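Local coordinates for protein aminopeptidase (Aneurinibacillus sp. AM-1, PDB 5IB9) that probably removes amino acids from the N-terminal ends of peptides as a zinc-dependent aminopeptidase of family M28 that also carries a protease-associated domain, at residues A[26-37]-A[229-240]; A[301-312]-A[360-370]. All blocks are in the same frame, centred on the assembly; numbering follows the deposited sequence.

Contact 1: residues A[26-37]-A[229-240]. With ZN (zinc ion), chain B; ZN (zinc ion), chain C; BES (2-(3-amino-2-hydroxy-4-phenyl-butyrylamino)-4-methyl-pentanoic acid), chain H.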
loop_
_atom_site.group_PDB
_atom_site.type_symbol
_atom_site.label_atom_id
_atom_site.label_comp_id
_atom_site.label_asym_id
_atom_site.label_seq_id
_atom_site.Cartn_x
_atom_site.Cartn_y
_atom_site.Cartn_z
ATOM N N SER A 26 2.031 -26.010 13.555
ATOM C CA SER A 26 1.928 -25.520 14.919
ATOM C C SER A 26 3.059 -26.067 15.819
ATOM O O SER A 26 2.919 -26.037 17.063
ATOM C CB SER A 26 0.533 -25.898 15.539
ATOM O OG SER A 26 0.307 -27.287 15.602
ATOM N N GLN A 27 4.176 -26.479 15.218
ATOM C CA GLN A 27 5.362 -26.807 16.058
ATOM C C GLN A 27 5.944 -25.597 16.763
ATOM O O GLN A 27 6.732 -25.725 17.767
ATOM C CB GLN A 27 6.445 -27.481 15.215
ATOM C CG GLN A 27 6.018 -28.786 14.604
ATOM C CD GLN A 27 7.054 -29.349 13.656
ATOM O OE1 GLN A 27 7.949 -30.149 14.093
ATOM N NE2 GLN A 27 6.946 -29.010 12.378
ATOM N N ALA A 28 5.648 -24.380 16.283
ATOM C CA ALA A 28 6.102 -23.190 16.894
ATOM C C ALA A 28 5.190 -22.042 16.399
ATOM O O ALA A 28 4.609 -22.160 15.305
ATOM C CB ALA A 28 7.626 -22.905 16.485
ATOM N N PRO A 29 5.061 -20.939 17.114
ATOM C CA PRO A 29 4.353 -19.759 16.606
ATOM C C PRO A 29 4.921 -19.287 15.267
ATOM O O PRO A 29 6.094 -19.455 14.979
ATOM C CB PRO A 29 4.565 -18.711 17.710
ATOM C CG PRO A 29 4.865 -19.527 18.957
ATOM C CD PRO A 29 5.647 -20.674 18.478
ATOM N N ARG A 30 4.023 -18.698 14.479
ATOM C CA ARG A 30 4.408 -18.247 13.125
ATOM C C ARG A 30 4.230 -16.754 13.068
ATOM O O ARG A 30 3.343 -16.183 12.364
ATOM C CB ARG A 30 3.519 -18.965 12.046
ATOM C CG ARG A 30 3.690 -20.436 12.074
ATOM C CD ARG A 30 2.750 -21.178 11.098
ATOM N NE ARG A 30 1.329 -20.864 11.358
ATOM C CZ ARG A 30 0.635 -21.310 12.457
ATOM N NH1 ARG A 30 1.181 -22.228 13.297
ATOM N NH2 ARG A 30 -0.626 -20.917 12.640
ATOM N N VAL A 31 5.101 -15.978 13.736
ATOM C CA VAL A 31 4.861 -14.561 13.787
ATOM C C VAL A 31 5.178 -13.915 12.436
ATOM O O VAL A 31 6.162 -14.327 11.791
ATOM C CB VAL A 31 5.801 -13.935 14.857
ATOM C CG1 VAL A 31 5.728 -12.423 14.811
ATOM C CG2 VAL A 31 5.320 -14.460 16.250
ATOM N N ALA A 32 4.313 -12.953 12.007
ATOM C CA ALA A 32 4.482 -12.491 10.630
ATOM C C ALA A 32 5.847 -11.906 10.399
ATOM O O ALA A 32 6.386 -11.201 11.255
ATOM C CB ALA A 32 3.469 -11.517 10.263
ATOM N N GLY A 33 6.446 -12.259 9.268
ATOM C CA GLY A 33 7.742 -11.666 8.899
ATOM C C GLY A 33 8.899 -12.431 9.526
ATOM O O GLY A 33 10.079 -12.088 9.286
ATOM N N SER A 34 8.590 -13.467 10.315
ATOM C CA SER A 34 9.654 -14.256 10.955
ATOM C C SER A 34 10.122 -15.449 10.190
ATOM O O SER A 34 9.449 -15.892 9.210
ATOM C CB SER A 34 9.184 -14.797 12.350
ATOM O OG SER A 34 8.261 -15.850 12.137
ATOM N N PRO A 35 11.236 -16.082 10.572
ATOM C CA PRO A 35 11.600 -17.300 9.909
ATOM C C PRO A 35 10.545 -18.403 9.961
ATOM O O PRO A 35 10.474 -19.243 9.075
ATOM C CB PRO A 35 12.872 -17.760 10.714
ATOM C CG PRO A 35 13.379 -16.537 11.286
ATOM C CD PRO A 35 12.277 -15.569 11.511
ATOM N N GLU A 36 9.758 -18.469 11.037
ATOM C CA GLU A 36 8.760 -19.529 11.053
ATOM C C GLU A 36 7.604 -19.248 10.088
ATOM O O GLU A 36 7.028 -20.178 9.544
ATOM C CB GLU A 36 8.095 -19.666 12.458
ATOM C CG GLU A 36 9.096 -20.150 13.503
ATOM C CD GLU A 36 9.501 -21.579 13.259
ATOM O OE1 GLU A 36 8.731 -22.453 12.827
ATOM O OE2 GLU A 36 10.705 -21.909 13.491
ATOM N N GLU A 37 7.285 -17.985 9.862
ATOM C CA GLU A 37 6.219 -17.685 8.797
ATOM C C GLU A 37 6.788 -18.043 7.470
ATOM O O GLU A 37 6.025 -18.591 6.668
ATOM C CB GLU A 37 5.784 -16.213 8.825
ATOM C CG GLU A 37 4.449 -16.093 8.092
ATOM C CD GLU A 37 4.055 -14.685 7.798
ATOM O OE1 GLU A 37 4.981 -13.871 7.460
ATOM O OE2 GLU A 37 2.813 -14.375 7.867
ATOM N N HIS A 229 -1.796 -17.555 7.500
ATOM C CA HIS A 229 -0.753 -18.493 7.978
ATOM C C HIS A 229 0.153 -18.017 9.085
ATOM O O HIS A 229 0.956 -18.799 9.509
ATOM C CB HIS A 229 0.082 -19.041 6.775
ATOM C CG HIS A 229 0.639 -17.976 5.869
ATOM N ND1 HIS A 229 1.450 -16.909 6.180
ATOM C CD2 HIS A 229 0.372 -17.883 4.541
ATOM C CE1 HIS A 229 1.675 -16.182 5.059
ATOM N NE2 HIS A 229 1.043 -16.809 4.065
ATOM N N ASP A 230 -0.094 -16.801 9.548
ATOM C CA ASP A 230 0.664 -16.303 10.730
ATOM C C ASP A 230 -0.168 -16.494 12.002
ATOM O O ASP A 230 -1.400 -16.690 11.963
ATOM C CB ASP A 230 0.964 -14.821 10.578
ATOM C CG ASP A 230 -0.251 -13.917 10.533
ATOM O OD1 ASP A 230 -1.270 -14.202 9.816
ATOM O OD2 ASP A 230 -0.225 -12.887 11.241
ATOM N N SER A 231 0.615 -16.469 13.112
ATOM C CA SER A 231 -0.078 -16.509 14.429
ATOM C C SER A 231 0.523 -15.449 15.319
ATOM O O SER A 231 1.475 -14.804 14.951
ATOM C CB SER A 231 0.032 -17.905 15.085
ATOM O OG SER A 231 1.383 -18.138 15.472
ATOM N N VAL A 232 -0.160 -15.174 16.437
ATOM C CA VAL A 232 0.437 -14.145 17.365
ATOM C C VAL A 232 1.644 -14.693 18.140
ATOM O O VAL A 232 1.842 -15.913 18.243
ATOM C CB VAL A 232 -0.637 -13.652 18.362
ATOM C CG1 VAL A 232 -1.792 -12.960 17.568
ATOM C CG2 VAL A 232 -1.146 -14.736 19.324
ATOM N N GLU A 233 2.448 -13.754 18.652
ATOM C CA GLU A 233 3.624 -14.117 19.482
ATOM C C GLU A 233 3.260 -15.160 20.578
ATOM O O GLU A 233 2.252 -15.025 21.255
ATOM C CB GLU A 233 4.131 -12.876 20.219
ATOM C CG GLU A 233 4.965 -11.867 19.396
ATOM C CD GLU A 233 6.452 -12.272 19.206
ATOM O OE1 GLU A 233 7.169 -11.588 18.391
ATOM O OE2 GLU A 233 6.905 -13.270 19.857
ATOM N N LYS A 234 4.081 -16.180 20.713
ATOM C CA LYS A 234 3.968 -17.271 21.748
ATOM C C LYS A 234 2.794 -18.220 21.556
ATOM O O LYS A 234 2.653 -19.184 22.303
ATOM C CB LYS A 234 3.927 -16.656 23.197
ATOM C CG LYS A 234 5.190 -15.953 23.552
ATOM C CD LYS A 234 5.192 -15.397 24.993
ATOM C CE LYS A 234 6.268 -14.320 25.038
ATOM N NZ LYS A 234 6.132 -13.296 26.152
ATOM N N ALA A 235 1.920 -18.003 20.535
ATOM C CA ALA A 235 0.854 -18.919 20.305
ATOM C C ALA A 235 1.200 -19.860 19.161
ATOM O O ALA A 235 1.440 -19.346 18.048
ATOM C CB ALA A 235 -0.523 -18.151 19.897
ATOM N N PRO A 236 1.237 -21.168 19.370
ATOM C CA PRO A 236 1.482 -22.115 18.334
ATOM C C PRO A 236 0.478 -22.042 17.146
ATOM O O PRO A 236 0.793 -22.532 16.021
ATOM C CB PRO A 236 1.470 -23.512 19.047
ATOM C CG PRO A 236 1.987 -23.143 20.529
ATOM C CD PRO A 236 1.170 -21.878 20.718
ATOM N N GLY A 237 -0.697 -21.460 17.406
ATOM C CA GLY A 237 -1.598 -21.148 16.278
ATOM C C GLY A 237 -2.207 -22.342 15.664
ATOM O O GLY A 237 -2.433 -22.328 14.438
ATOM N N ALA A 238 -2.496 -23.417 16.403
ATOM C CA ALA A 238 -3.037 -24.576 15.761
ATOM C C ALA A 238 -4.422 -24.257 15.260
ATOM O O ALA A 238 -4.783 -24.664 14.131
ATOM C CB ALA A 238 -3.122 -25.824 16.698
ATOM N N ASN A 239 -5.219 -23.589 16.102
ATOM C CA ASN A 239 -6.557 -23.251 15.588
ATOM C C ASN A 239 -6.569 -21.906 14.888
ATOM O O ASN A 239 -7.341 -21.777 13.880
ATOM C CB ASN A 239 -7.632 -23.314 16.714
ATOM C CG ASN A 239 -9.005 -23.425 16.083
ATOM O OD1 ASN A 239 -9.194 -24.213 15.147
ATOM N ND2 ASN A 239 -9.929 -22.629 16.589
ATOM N N ASP A 240 -5.829 -20.928 15.422
ATOM C CA ASP A 240 -5.778 -19.569 14.885
ATOM C C ASP A 240 -4.420 -19.429 14.204
ATOM O O ASP A 240 -3.493 -18.953 14.857
ATOM C CB ASP A 240 -5.944 -18.455 16.020
ATOM C CG ASP A 240 -6.142 -17.080 15.510
ATOM O OD1 ASP A 240 -6.313 -17.054 14.137
ATOM O OD2 ASP A 240 -6.069 -15.909 16.099
HETATM ZN ZN ZN B . -5.820 -14.223 15.675
HETATM ZN ZN ZN C . -7.220 -15.806 12.843
HETATM N N2 BES H . -9.290 -15.114 14.197
HETATM C C1 BES H . -9.095 -13.766 14.732
HETATM C C6 BES H . -10.419 -13.014 14.621
HETATM C C7 BES H . -11.571 -13.433 15.528
HETATM C C8 BES H . -11.386 -13.828 16.876
HETATM C C12 BES H . -12.877 -13.381 14.993
HETATM C C9 BES H . -12.508 -14.164 17.663
HETATM C C11 BES H . -14.007 -13.727 15.786
HETATM C C10 BES H . -13.807 -14.123 17.117
HETATM C C2 BES H . -7.979 -13.052 13.960
HETATM O O2 BES H . -6.976 -14.065 13.924
HETATM C C3 BES H . -7.550 -11.923 14.833
HETATM O O3 BES H . -7.019 -12.197 15.904
HETATM N N1 BES H . -7.843 -10.729 14.448
HETATM C C4 BES H . -7.513 -9.595 15.318
HETATM C C13 BES H . -7.999 -8.394 14.526
HETATM C C14 BES H . -7.276 -8.179 13.192
HETATM C C15 BES H . -7.841 -6.865 12.667
HETATM C C16 BES H . -5.748 -8.173 13.279
HETATM C C5 BES H . -8.326 -9.561 16.606
HETATM O O1 BES H . -7.913 -8.845 17.565
HETATM O O4 BES H . -9.386 -10.198 16.740
HETATM O O HOH W 1 -2.170 -19.142 10.983
HETATM O O HOH W 2 1.689 -12.589 13.139
#
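R30 pushes its guanidinium into a curl of backbone carbonyls made by residues 229-240. NE donates to H229 O at 2.8 Å and NH1 to P236 O, likewise 2.8 Å, while NH2 reaches G237 O at 2.9 Å. H229 O and G237 O lie close to the guanidinium plane and P236 O is tilted out of it, so the group is held by its rim; S231 CB covers one face. A bend at chi3 (-57°) turns the head back to these oxygens. NH2 also gives a bond to a water that donates to D230 O, and NH1 has a second partner in L25 O. The R30 backbone is paired as well: its N points almost straight (174°) at S231 OG, 2.9 Å away, and its O accepts from S231 N. S231 OG donates to A235 O, the oxygen that P29 CB touches at 3.2 Å, where the proline ring packs on the 232-235 turn. At the far end E37 crosses H229 at about a right angle, OE2 making a weak bond with ND1 at the ring edge; E37 OE1 accepts from G33 N and is also bonded to S203 OG. Residues 229-240 run on to D240, whose carboxylate bridges both zinc ions. Buried R30 probably stays charged, and its hold on three carbonyls is likely to limit how the loop leading to D240 can move.

Contact 2: residues A[301-312]-A[360-370]. With ZN (zinc ion), chain C; BES (2-(3-amino-2-hydroxy-4-phenyl-butyrylamino)-4-methyl-pentanoic acid), chain H.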
loop_
_atom_site.group_PDB
_atom_site.type_symbol
_atom_site.label_atom_id
_atom_site.label_comp_id
_atom_site.label_asym_id
_atom_site.label_seq_id
_atom_site.Cartn_x
_atom_site.Cartn_y
_atom_site.Cartn_z
ATOM N N ASP A 301 -11.218 -19.094 9.348
ATOM C CA ASP A 301 -10.322 -18.673 10.509
ATOM C C ASP A 301 -10.960 -19.264 11.765
ATOM O O ASP A 301 -12.090 -18.881 12.104
ATOM C CB ASP A 301 -10.348 -17.180 10.542
ATOM C CG ASP A 301 -9.178 -16.536 11.373
ATOM O OD1 ASP A 301 -8.484 -17.296 12.063
ATOM O OD2 ASP A 301 -8.833 -15.340 11.259
ATOM N N MET A 302 -10.188 -20.107 12.428
ATOM C CA MET A 302 -10.586 -20.846 13.617
ATOM C C MET A 302 -11.726 -21.805 13.374
ATOM O O MET A 302 -12.828 -21.543 13.748
ATOM C CB MET A 302 -10.855 -19.859 14.745
ATOM C CG MET A 302 -9.621 -19.219 15.103
ATOM S SD MET A 302 -9.700 -17.839 16.301
ATOM C CE MET A 302 -10.507 -18.613 17.682
ATOM N N VAL A 303 -11.394 -22.919 12.739
ATOM C CA VAL A 303 -12.405 -23.833 12.258
ATOM C C VAL A 303 -12.146 -25.300 12.664
ATOM O O VAL A 303 -12.663 -26.233 12.058
ATOM C CB VAL A 303 -12.538 -23.810 10.704
ATOM C CG1 VAL A 303 -13.154 -22.435 10.286
ATOM C CG2 VAL A 303 -11.135 -24.002 9.968
ATOM N N GLY A 304 -11.318 -25.450 13.711
ATOM C CA GLY A 304 -11.037 -26.841 14.202
ATOM C C GLY A 304 -11.019 -27.070 15.691
ATOM O O GLY A 304 -10.641 -28.185 16.025
ATOM N N SER A 305 -11.418 -26.122 16.550
ATOM C CA SER A 305 -11.253 -26.335 18.048
ATOM C C SER A 305 -12.390 -27.141 18.686
ATOM O O SER A 305 -13.557 -26.699 18.636
ATOM C CB SER A 305 -11.177 -24.972 18.745
ATOM O OG SER A 305 -10.958 -25.240 20.187
ATOM N N LYS A 306 -11.984 -28.188 19.451
ATOM C CA LYS A 306 -12.952 -29.016 20.222
ATOM C C LYS A 306 -13.606 -28.110 21.292
ATOM O O LYS A 306 -14.721 -28.399 21.798
ATOM C CB LYS A 306 -12.185 -30.188 20.862
ATOM C CG LYS A 306 -11.370 -29.807 22.041
ATOM C CD LYS A 306 -10.543 -31.073 22.559
ATOM C CE LYS A 306 -10.086 -30.786 24.051
ATOM N NZ LYS A 306 -11.228 -30.376 25.029
ATOM N N ASP A 307 -12.956 -27.048 21.718
ATOM C CA ASP A 307 -13.451 -26.213 22.777
ATOM C C ASP A 307 -14.168 -24.915 22.392
ATOM O O ASP A 307 -14.343 -24.002 23.213
ATOM C CB ASP A 307 -12.238 -25.874 23.642
ATOM C CG ASP A 307 -11.696 -27.069 24.408
ATOM O OD1 ASP A 307 -12.450 -28.059 24.704
ATOM O OD2 ASP A 307 -10.490 -27.010 24.718
ATOM N N ALA A 308 -14.491 -24.768 21.094
ATOM C CA ALA A 308 -15.281 -23.643 20.634
ATOM C C ALA A 308 -16.655 -24.137 20.367
ATOM O O ALA A 308 -16.907 -25.344 20.338
ATOM C CB ALA A 308 -14.662 -23.153 19.266
ATOM N N GLY A 309 -17.513 -23.181 20.018
ATOM C CA GLY A 309 -18.871 -23.533 19.709
ATOM C C GLY A 309 -19.268 -23.928 18.316
ATOM O O GLY A 309 -18.492 -24.629 17.636
ATOM N N ASP A 310 -20.513 -23.601 17.950
ATOM C CA ASP A 310 -21.031 -24.128 16.686
ATOM C C ASP A 310 -20.502 -23.187 15.563
ATOM O O ASP A 310 -20.190 -22.054 15.802
ATOM C CB ASP A 310 -22.567 -24.051 16.591
ATOM C CG ASP A 310 -23.293 -24.811 17.728
ATOM O OD1 ASP A 310 -24.362 -24.305 18.185
ATOM O OD2 ASP A 310 -22.801 -25.887 18.109
ATOM N N LEU A 311 -20.522 -23.711 14.363
ATOM C CA LEU A 311 -20.113 -22.893 13.185
ATOM C C LEU A 311 -21.064 -21.686 12.993
ATOM O O LEU A 311 -22.304 -21.852 13.116
ATOM C CB LEU A 311 -20.114 -23.854 11.966
ATOM C CG LEU A 311 -19.417 -23.319 10.717
ATOM C CD1 LEU A 311 -18.004 -23.016 10.972
ATOM C CD2 LEU A 311 -19.705 -24.348 9.609
ATOM N N ILE A 312 -20.524 -20.553 12.559
ATOM C CA ILE A 312 -21.356 -19.428 12.193
ATOM C C ILE A 312 -20.693 -18.762 10.998
ATOM O O ILE A 312 -19.463 -18.904 10.794
ATOM C CB ILE A 312 -21.515 -18.448 13.384
ATOM C CG1 ILE A 312 -22.491 -17.279 13.054
ATOM C CG2 ILE A 312 -20.187 -17.958 13.829
ATOM C CD1 ILE A 312 -23.071 -16.701 14.355
ATOM N N LEU A 360 -16.769 -14.809 6.839
ATOM C CA LEU A 360 -15.865 -15.593 7.717
ATOM C C LEU A 360 -16.641 -16.751 8.248
ATOM O O LEU A 360 -17.779 -16.614 8.798
ATOM C CB LEU A 360 -15.412 -14.658 8.825
ATOM C CG LEU A 360 -14.805 -15.401 10.011
ATOM C CD1 LEU A 360 -13.486 -16.200 9.678
ATOM C CD2 LEU A 360 -14.484 -14.359 11.190
ATOM N N PHE A 361 -16.034 -17.907 8.126
ATOM C CA PHE A 361 -16.513 -19.205 8.765
ATOM C C PHE A 361 -15.643 -19.518 9.964
ATOM O O PHE A 361 -14.414 -19.565 9.805
ATOM C CB PHE A 361 -16.459 -20.384 7.742
ATOM C CG PHE A 361 -17.422 -20.196 6.592
ATOM C CD1 PHE A 361 -18.591 -20.934 6.571
ATOM C CD2 PHE A 361 -17.200 -19.262 5.580
ATOM C CE1 PHE A 361 -19.561 -20.783 5.546
ATOM C CE2 PHE A 361 -18.187 -19.102 4.532
ATOM C CZ PHE A 361 -19.347 -19.826 4.540
ATOM N N ILE A 362 -16.271 -19.633 11.149
ATOM C CA ILE A 362 -15.527 -19.736 12.450
ATOM C C ILE A 362 -16.464 -20.412 13.416
ATOM O O ILE A 362 -17.707 -20.345 13.245
ATOM C CB ILE A 362 -15.206 -18.337 12.941
ATOM C CG1 ILE A 362 -14.406 -18.407 14.265
ATOM C CG2 ILE A 362 -16.428 -17.407 13.018
ATOM C CD1 ILE A 362 -13.648 -17.041 14.552
ATOM N N HIS A 363 -15.855 -21.151 14.376
ATOM C CA HIS A 363 -16.703 -21.719 15.444
ATOM C C HIS A 363 -16.779 -20.679 16.582
ATOM O O HIS A 363 -15.783 -20.224 17.060
ATOM C CB HIS A 363 -16.156 -22.992 15.963
ATOM C CG HIS A 363 -16.093 -24.084 14.945
ATOM N ND1 HIS A 363 -17.164 -24.824 14.509
ATOM C CD2 HIS A 363 -15.013 -24.552 14.269
ATOM C CE1 HIS A 363 -16.759 -25.696 13.578
ATOM N NE2 HIS A 363 -15.450 -25.549 13.447
ATOM N N ALA A 364 -18.031 -20.353 16.970
ATOM C CA ALA A 364 -18.268 -19.263 17.950
ATOM C C ALA A 364 -19.345 -19.737 18.936
ATOM O O ALA A 364 -20.213 -20.522 18.624
ATOM C CB ALA A 364 -18.734 -17.989 17.225
ATOM N N PRO A 365 -19.198 -19.325 20.209
ATOM C CA PRO A 365 -18.114 -18.536 20.774
ATOM C C PRO A 365 -16.768 -19.316 20.721
ATOM O O PRO A 365 -16.712 -20.582 20.802
ATOM C CB PRO A 365 -18.594 -18.282 22.243
ATOM C CG PRO A 365 -19.482 -19.437 22.498
ATOM C CD PRO A 365 -20.218 -19.700 21.206
ATOM N N VAL A 366 -15.719 -18.529 20.614
ATOM C CA VAL A 366 -14.392 -19.080 20.427
ATOM C C VAL A 366 -13.893 -19.716 21.734
ATOM O O VAL A 366 -14.351 -19.393 22.850
ATOM C CB VAL A 366 -13.348 -18.095 19.908
ATOM C CG1 VAL A 366 -13.856 -17.401 18.567
ATOM C CG2 VAL A 366 -12.930 -17.021 20.958
ATOM N N GLU A 367 -12.940 -20.604 21.597
ATOM C CA GLU A 367 -12.331 -21.317 22.740
ATOM C C GLU A 367 -11.544 -20.366 23.649
ATOM O O GLU A 367 -11.181 -19.231 23.289
ATOM C CB GLU A 367 -11.414 -22.350 22.138
ATOM C CG GLU A 367 -10.213 -21.667 21.434
ATOM C CD GLU A 367 -10.400 -21.607 19.943
ATOM O OE1 GLU A 367 -11.533 -21.430 19.456
ATOM O OE2 GLU A 367 -9.371 -21.858 19.218
ATOM N N PRO A 368 -11.228 -20.825 24.870
ATOM C CA PRO A 368 -10.423 -19.997 25.762
ATOM C C PRO A 368 -8.953 -19.839 25.365
ATOM O O PRO A 368 -8.263 -18.946 25.910
ATOM C CB PRO A 368 -10.454 -20.788 27.070
ATOM C CG PRO A 368 -11.594 -21.705 26.946
ATOM C CD PRO A 368 -11.693 -22.058 25.471
ATOM N N TRP A 369 -8.506 -20.656 24.388
ATOM C CA TRP A 369 -7.070 -20.823 24.050
ATOM C C TRP A 369 -6.597 -19.854 22.960
ATOM O O TRP A 369 -5.393 -19.733 22.712
ATOM C CB TRP A 369 -6.794 -22.251 23.624
ATOM C CG TRP A 369 -7.552 -23.279 24.388
ATOM C CD1 TRP A 369 -8.318 -24.266 23.881
ATOM C CD2 TRP A 369 -7.614 -23.393 25.824
ATOM N NE1 TRP A 369 -8.837 -25.050 24.887
ATOM C CE2 TRP A 369 -8.439 -24.506 26.092
ATOM C CE3 TRP A 369 -7.019 -22.674 26.873
ATOM C CZ2 TRP A 369 -8.732 -24.936 27.398
ATOM C CZ3 TRP A 369 -7.338 -23.069 28.194
ATOM C CH2 TRP A 369 -8.191 -24.208 28.417
ATOM N N TYR A 370 -7.552 -19.094 22.411
ATOM C CA TYR A 370 -7.325 -18.125 21.410
ATOM C C TYR A 370 -6.194 -17.116 21.783
ATOM O O TYR A 370 -6.280 -16.520 22.827
ATOM C CB TYR A 370 -8.704 -17.433 21.339
ATOM C CG TYR A 370 -8.723 -16.181 20.541
ATOM C CD1 TYR A 370 -8.343 -16.194 19.238
ATOM C CD2 TYR A 370 -9.174 -14.988 21.098
ATOM C CE1 TYR A 370 -8.360 -15.031 18.470
ATOM C CE2 TYR A 370 -9.202 -13.820 20.345
ATOM C CZ TYR A 370 -8.765 -13.859 19.031
ATOM O OH TYR A 370 -8.791 -12.695 18.270
HETATM ZN ZN ZN C . -7.220 -15.806 12.843
HETATM N N2 BES H . -9.290 -15.114 14.197
HETATM C C1 BES H . -9.095 -13.766 14.732
HETATM C C6 BES H . -10.419 -13.014 14.621
HETATM C C7 BES H . -11.571 -13.433 15.528
HETATM C C8 BES H . -11.386 -13.828 16.876
HETATM C C12 BES H . -12.877 -13.381 14.993
HETATM C C9 BES H . -12.508 -14.164 17.663
HETATM C C11 BES H . -14.007 -13.727 15.786
HETATM C C10 BES H . -13.807 -14.123 17.117
HETATM C C2 BES H . -7.979 -13.052 13.960
HETATM O O2 BES H . -6.976 -14.065 13.924
HETATM C C3 BES H . -7.550 -11.923 14.833
HETATM O O3 BES H . -7.019 -12.197 15.904
HETATM N N1 BES H . -7.843 -10.729 14.448
HETATM C C4 BES H . -7.513 -9.595 15.318
HETATM C C13 BES H . -7.999 -8.394 14.526
HETATM C C14 BES H . -7.276 -8.179 13.192
HETATM C C15 BES H . -7.841 -6.865 12.667
HETATM C C16 BES H . -5.748 -8.173 13.279
HETATM C C5 BES H . -8.326 -9.561 16.606
HETATM O O1 BES H . -7.913 -8.845 17.565
HETATM O O4 BES H . -9.386 -10.198 16.740
HETATM O O HOH W 3 -8.369 -24.360 20.355
HETATM O O HOH W 4 -16.637 -21.606 24.225
#
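One wall of the bestatin pocket and a ligand of one of the two active-site zinc ions come together where residues 301-312 meet 360-370. D301 grips the chain C zinc with both oxygens, OD1 at 2.1 Å and OD2 at 2.3 Å; OD2 is also bonded to S346, and L360 CD1 packs on D301 CB. M302 reaches toward the 366-370 loop, and its bend at chi3 (56°) brings CE against V366 CB, E367 OE1 and Y370 CD1. Its sulfur lies obliquely to the Y370 ring, a Met-aromatic contact with SD 4.6 Å from the centroid. Y370 lays a ring face against the inhibitor phenyl and donates from OH to BES O3 at 3.0 Å; a phenylalanine here would probably keep the ring packing but leave that inhibitor oxygen without its hydroxyl partner. I362 CD1 and V366 CG1 also touch the phenyl ring. Behind the pocket, within the M28 peptidase fold, strand 358-364 lies between strand 294-300, parallel to it, and strand 310-315, antiparallel. I312 and I362 form a hydrogen-bonded pair, and L311 faces H363 in a non-hydrogen-bonded one. H363, buried nearly as much as M302 by the contact, is covered on one ring face by L311 CD1, a CH-pi contact. Its backbone N bonds M302 O at 3.1 Å, and NE2 makes a weak bond to V303 O. Farther out, W369 NE1 meets D307 OD2 at 2.6 Å, on the anti lone pair and nearly in the indole plane, while K306 NZ makes a salt bridge to D307 OD1 from the syn side.

Overall arrangement
Both contacts are partly buried and reach the metal site: D240 of contact 1 bridges the two zinc ions and D301 of contact 2 binds the chain C one; both also touch the inhibitor. Contact 1 is mostly loop against loop, joined by the R30 side chain bonded to backbone oxygens and by a two-way pairing of the R30 backbone with S231, with its exposed margin at E233 and K234. Contact 2 buries more surface and adds strand pairing and apolar packing behind the ligand; its exposed margin includes D310, P365 and P368. Their centres lie about 18 Å apart, yet they meet directly: N239 of contact 1 probably bonds G304 N through OD1 and E367 OE2 through ND2.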